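PDB 2J8H: titin from Homo sapiens, which forms part of the elastic filament of striated muscle, here as two rigidly linked immunoglobulin domains from its A-band region. Local coordinates for residues Val96-Pro105 / Lys125-Asp133. Numbering follows the deposited sequence.
Sequences VEVPAKIHLP and KIPFSGKPD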
loop_
_atom_site.group_PDB
_atom_site.type_symbol
_atom_site.label_atom_id
_atom_site.label_comp_id
_atom_site.label_asym_id
_atom_site.label_seq_id
_atom_site.Cartn_x
_atom_site.Cartn_y
_atom_site.Cartn_z
ATOM N N VAL A 96 0.816 -12.816 11.942
ATOM C CA VAL A 96 1.044 -11.620 11.151
ATOM C C VAL A 96 2.527 -11.377 11.133
ATOM O O VAL A 96 3.165 -11.255 12.183
ATOM C CB VAL A 96 0.285 -10.389 11.693
ATOM C CG1 VAL A 96 0.638 -9.138 10.877
ATOM C CG2 VAL A 96 -1.238 -10.647 11.690
ATOM N N GLU A 97 3.071 -11.325 9.923
ATOM C CA GLU A 97 4.495 -11.199 9.724
ATOM C C GLU A 97 4.814 -9.716 9.705
ATOM O O GLU A 97 4.218 -8.953 8.941
ATOM C CB GLU A 97 4.935 -11.827 8.395
ATOM C CG GLU A 97 4.286 -13.185 8.061
ATOM C CD GLU A 97 4.581 -13.635 6.633
ATOM O OE1 GLU A 97 4.704 -12.766 5.723
ATOM O OE2 GLU A 97 4.715 -14.858 6.427
ATOM N N VAL A 98 5.724 -9.303 10.575
ATOM C CA VAL A 98 6.145 -7.906 10.622
ATOM C C VAL A 98 7.659 -7.919 10.513
ATOM O O VAL A 98 8.343 -8.464 11.397
ATOM C CB VAL A 98 5.717 -7.222 11.939
ATOM C CG1 VAL A 98 6.081 -5.743 11.911
ATOM C CG2 VAL A 98 4.212 -7.434 12.209
ATOM N N PRO A 99 8.199 -7.385 9.417
ATOM C CA PRO A 99 9.653 -7.313 9.265
ATOM C C PRO A 99 10.311 -6.561 10.409
ATOM O O PRO A 99 9.722 -5.600 10.924
ATOM C CB PRO A 99 9.818 -6.529 7.959
ATOM C CG PRO A 99 8.603 -6.818 7.222
ATOM C CD PRO A 99 7.517 -6.833 8.234
ATOM N N ALA A 100 11.509 -6.979 10.812
ATOM C CA ALA A 100 12.217 -6.254 11.872
ATOM C C ALA A 100 12.488 -4.860 11.387
ATOM O O ALA A 100 12.977 -4.688 10.273
ATOM C CB ALA A 100 13.529 -6.941 12.260
ATOM N N LYS A 101 12.212 -3.867 12.226
ATOM C CA LYS A 101 12.351 -2.484 11.809
ATOM C C LYS A 101 12.663 -1.616 13.005
ATOM O O LYS A 101 12.082 -1.775 14.062
ATOM C CB LYS A 101 11.064 -2.020 11.096
ATOM C CG LYS A 101 11.104 -0.606 10.525
ATOM C CD LYS A 101 11.911 -0.497 9.245
ATOM C CE LYS A 101 12.276 1.009 8.884
ATOM N NZ LYS A 101 13.426 1.582 9.677
ATOM N N ILE A 102 13.618 -0.721 12.831
ATOM C CA ILE A 102 13.984 0.251 13.858
ATOM C C ILE A 102 13.294 1.561 13.488
ATOM O O ILE A 102 13.333 1.958 12.332
ATOM C CB ILE A 102 15.503 0.502 13.888
ATOM C CG1 ILE A 102 16.268 -0.732 14.332
ATOM C CG2 ILE A 102 15.830 1.664 14.806
ATOM C CD1 ILE A 102 15.831 -1.286 15.657
ATOM N N HIS A 103 12.666 2.201 14.466
ATOM C CA HIS A 103 11.891 3.429 14.250
ATOM C C HIS A 103 12.468 4.564 15.063
ATOM O O HIS A 103 12.114 4.733 16.231
ATOM C CB HIS A 103 10.452 3.254 14.718
ATOM C CG HIS A 103 9.754 2.073 14.125
ATOM N ND1 HIS A 103 9.423 2.001 12.796
ATOM C CD2 HIS A 103 9.310 0.924 14.689
ATOM C CE1 HIS A 103 8.816 0.847 12.559
ATOM N NE2 HIS A 103 8.741 0.177 13.692
ATOM N N LEU A 104 13.315 5.374 14.452
ATOM C CA LEU A 104 13.867 6.559 15.119
ATOM C C LEU A 104 12.825 7.670 15.190
ATOM O O LEU A 104 12.397 8.195 14.153
ATOM C CB LEU A 104 15.083 7.066 14.367
ATOM C CG LEU A 104 16.328 6.193 14.294
ATOM C CD1 LEU A 104 17.410 6.966 13.496
ATOM C CD2 LEU A 104 16.816 5.751 15.666
ATOM N N PRO A 105 12.410 8.063 16.402
ATOM C CA PRO A 105 11.461 9.168 16.490
ATOM C C PRO A 105 11.960 10.481 15.865
ATOM O O PRO A 105 11.232 11.153 15.126
ATOM C CB PRO A 105 11.275 9.332 17.990
ATOM C CG PRO A 105 11.621 8.016 18.571
ATOM C CD PRO A 105 12.728 7.510 17.726
ATOM N N LYS A 125 16.686 5.589 23.686
ATOM C CA LYS A 125 15.473 4.772 23.626
ATOM C C LYS A 125 15.007 4.637 22.184
ATOM O O LYS A 125 14.693 5.639 21.533
ATOM C CB LYS A 125 14.363 5.375 24.483
ATOM C CG LYS A 125 13.100 4.499 24.577
ATOM C CD LYS A 125 12.026 5.094 25.470
ATOM C CE LYS A 125 10.813 4.171 25.564
ATOM N NZ LYS A 125 9.761 4.637 26.546
ATOM N N ILE A 126 14.958 3.402 21.693
ATOM C CA ILE A 126 14.711 3.128 20.294
ATOM C C ILE A 126 13.528 2.175 20.118
ATOM O O ILE A 126 13.638 0.976 20.453
ATOM C CB ILE A 126 15.918 2.473 19.611
ATOM C CG1 ILE A 126 17.201 3.289 19.827
ATOM C CG2 ILE A 126 15.676 2.422 18.111
ATOM C CD1 ILE A 126 17.145 4.680 19.192
ATOM N N PRO A 127 12.392 2.689 19.617
ATOM C CA PRO A 127 11.291 1.780 19.318
ATOM C C PRO A 127 11.633 0.858 18.166
ATOM O O PRO A 127 12.378 1.237 17.263
ATOM C CB PRO A 127 10.146 2.714 18.931
ATOM C CG PRO A 127 10.581 4.063 19.316
ATOM C CD PRO A 127 12.041 4.081 19.314
ATOM N N PHE A 128 11.109 -0.359 18.195
ATOM C CA PHE A 128 11.252 -1.248 17.063
ATOM C C PHE A 128 10.019 -2.121 16.873
ATOM O O PHE A 128 9.197 -2.266 17.759
ATOM C CB PHE A 128 12.489 -2.125 17.243
ATOM C CG PHE A 128 12.378 -3.058 18.370
ATOM C CD1 PHE A 128 11.743 -4.259 18.213
ATOM C CD2 PHE A 128 12.880 -2.727 19.615
ATOM C CE1 PHE A 128 11.619 -5.115 19.242
ATOM C CE2 PHE A 128 12.743 -3.606 20.669
ATOM C CZ PHE A 128 12.115 -4.777 20.492
ATOM N N SER A 129 9.909 -2.694 15.680
ATOM C CA SER A 129 8.843 -3.628 15.357
ATOM C C SER A 129 9.482 -4.919 14.872
ATOM O O SER A 129 10.647 -4.941 14.458
ATOM C CB SER A 129 7.978 -3.055 14.232
ATOM O OG SER A 129 7.410 -1.804 14.596
ATOM N N GLY A 130 8.706 -5.991 14.910
ATOM C CA GLY A 130 9.137 -7.251 14.329
ATOM C C GLY A 130 8.359 -8.408 14.896
ATOM O O GLY A 130 8.197 -8.510 16.098
ATOM N N LYS A 131 7.848 -9.258 14.025
ATOM C CA LYS A 131 7.167 -10.482 14.439
ATOM C C LYS A 131 7.587 -11.507 13.405
ATOM O O LYS A 131 7.301 -11.324 12.220
ATOM C CB LYS A 131 5.635 -10.316 14.439
ATOM C CG LYS A 131 5.084 -9.349 15.491
ATOM C CD LYS A 131 5.052 -9.954 16.883
ATOM C CE LYS A 131 5.193 -8.871 17.959
ATOM N NZ LYS A 131 4.928 -9.472 19.291
ATOM N N PRO A 132 8.288 -12.572 13.828
ATOM C CA PRO A 132 8.732 -12.918 15.160
ATOM C C PRO A 132 9.522 -11.828 15.844
ATOM O O PRO A 132 10.171 -11.033 15.183
ATOM C CB PRO A 132 9.617 -14.150 14.920
ATOM C CG PRO A 132 9.086 -14.769 13.771
ATOM C CD PRO A 132 8.646 -13.628 12.874
ATOM N N ASP A 133 9.458 -11.790 17.168
ATOM C CA ASP A 133 10.164 -10.774 17.941
ATOM C C ASP A 133 11.625 -10.807 17.503
ATOM O O ASP A 133 12.220 -11.880 17.421
ATOM C CB ASP A 133 10.055 -11.037 19.454
ATOM C CG ASP A 133 8.615 -10.931 19.991
ATOM O OD1 ASP A 133 7.704 -10.514 19.247
ATOM O OD2 ASP A 133 8.389 -11.261 21.174
#
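Val98 and Lys131 open an antiparallel ladder between strands 96-102 and 125-131, bonding through both backbone pairs. Val98 N gives to Lys131 O, and Lys131 N returns to Val98 O at 2.8 Å. Lys101 and Ser129 form the second such pair, and His103 N to Pro127 O at 3.0 Å continues the ladder. The register slips by one between the first two pairs, a beta bulge, with Pro99 and Ala100 set against Gly130 alone. There Gly130 CA lies 3.3 Å from Val98 O in a CA-H...O contact.

One side-chain hydrogen bond ties His103, just beyond its strand, to Ser129. His103 NE2 meets Ser129 OG at 2.6 Å, with the hydroxyl at the ring edge, near its plane. CG of His103 stands beside its own backbone N (chi1 -54°), and the ring reaches back along the ladder to the serine.

Apolar contacts accompany these bonds. Ile102 and Ile126 pack tightly, CG2 to CG2 at 3.4 Å. Leu104 lies alongside Ile126, CD2 against CD1, while the rings of Pro105 and Pro127 meet through their CD atoms. Val98 CG2 lies 3.9 Å from CG in the aliphatic stem of Lys131.

Strand 86-102 runs from the first immunoglobulin domain into the second, consistent with a rigid tandem. Ile102 and Ile126 pack against strands 174-182 and 185-196. From the latter, Asp187 forms a salt bridge with Lys101. Ile126 and Phe128 extend the pairing to strand 159-163 and its approach.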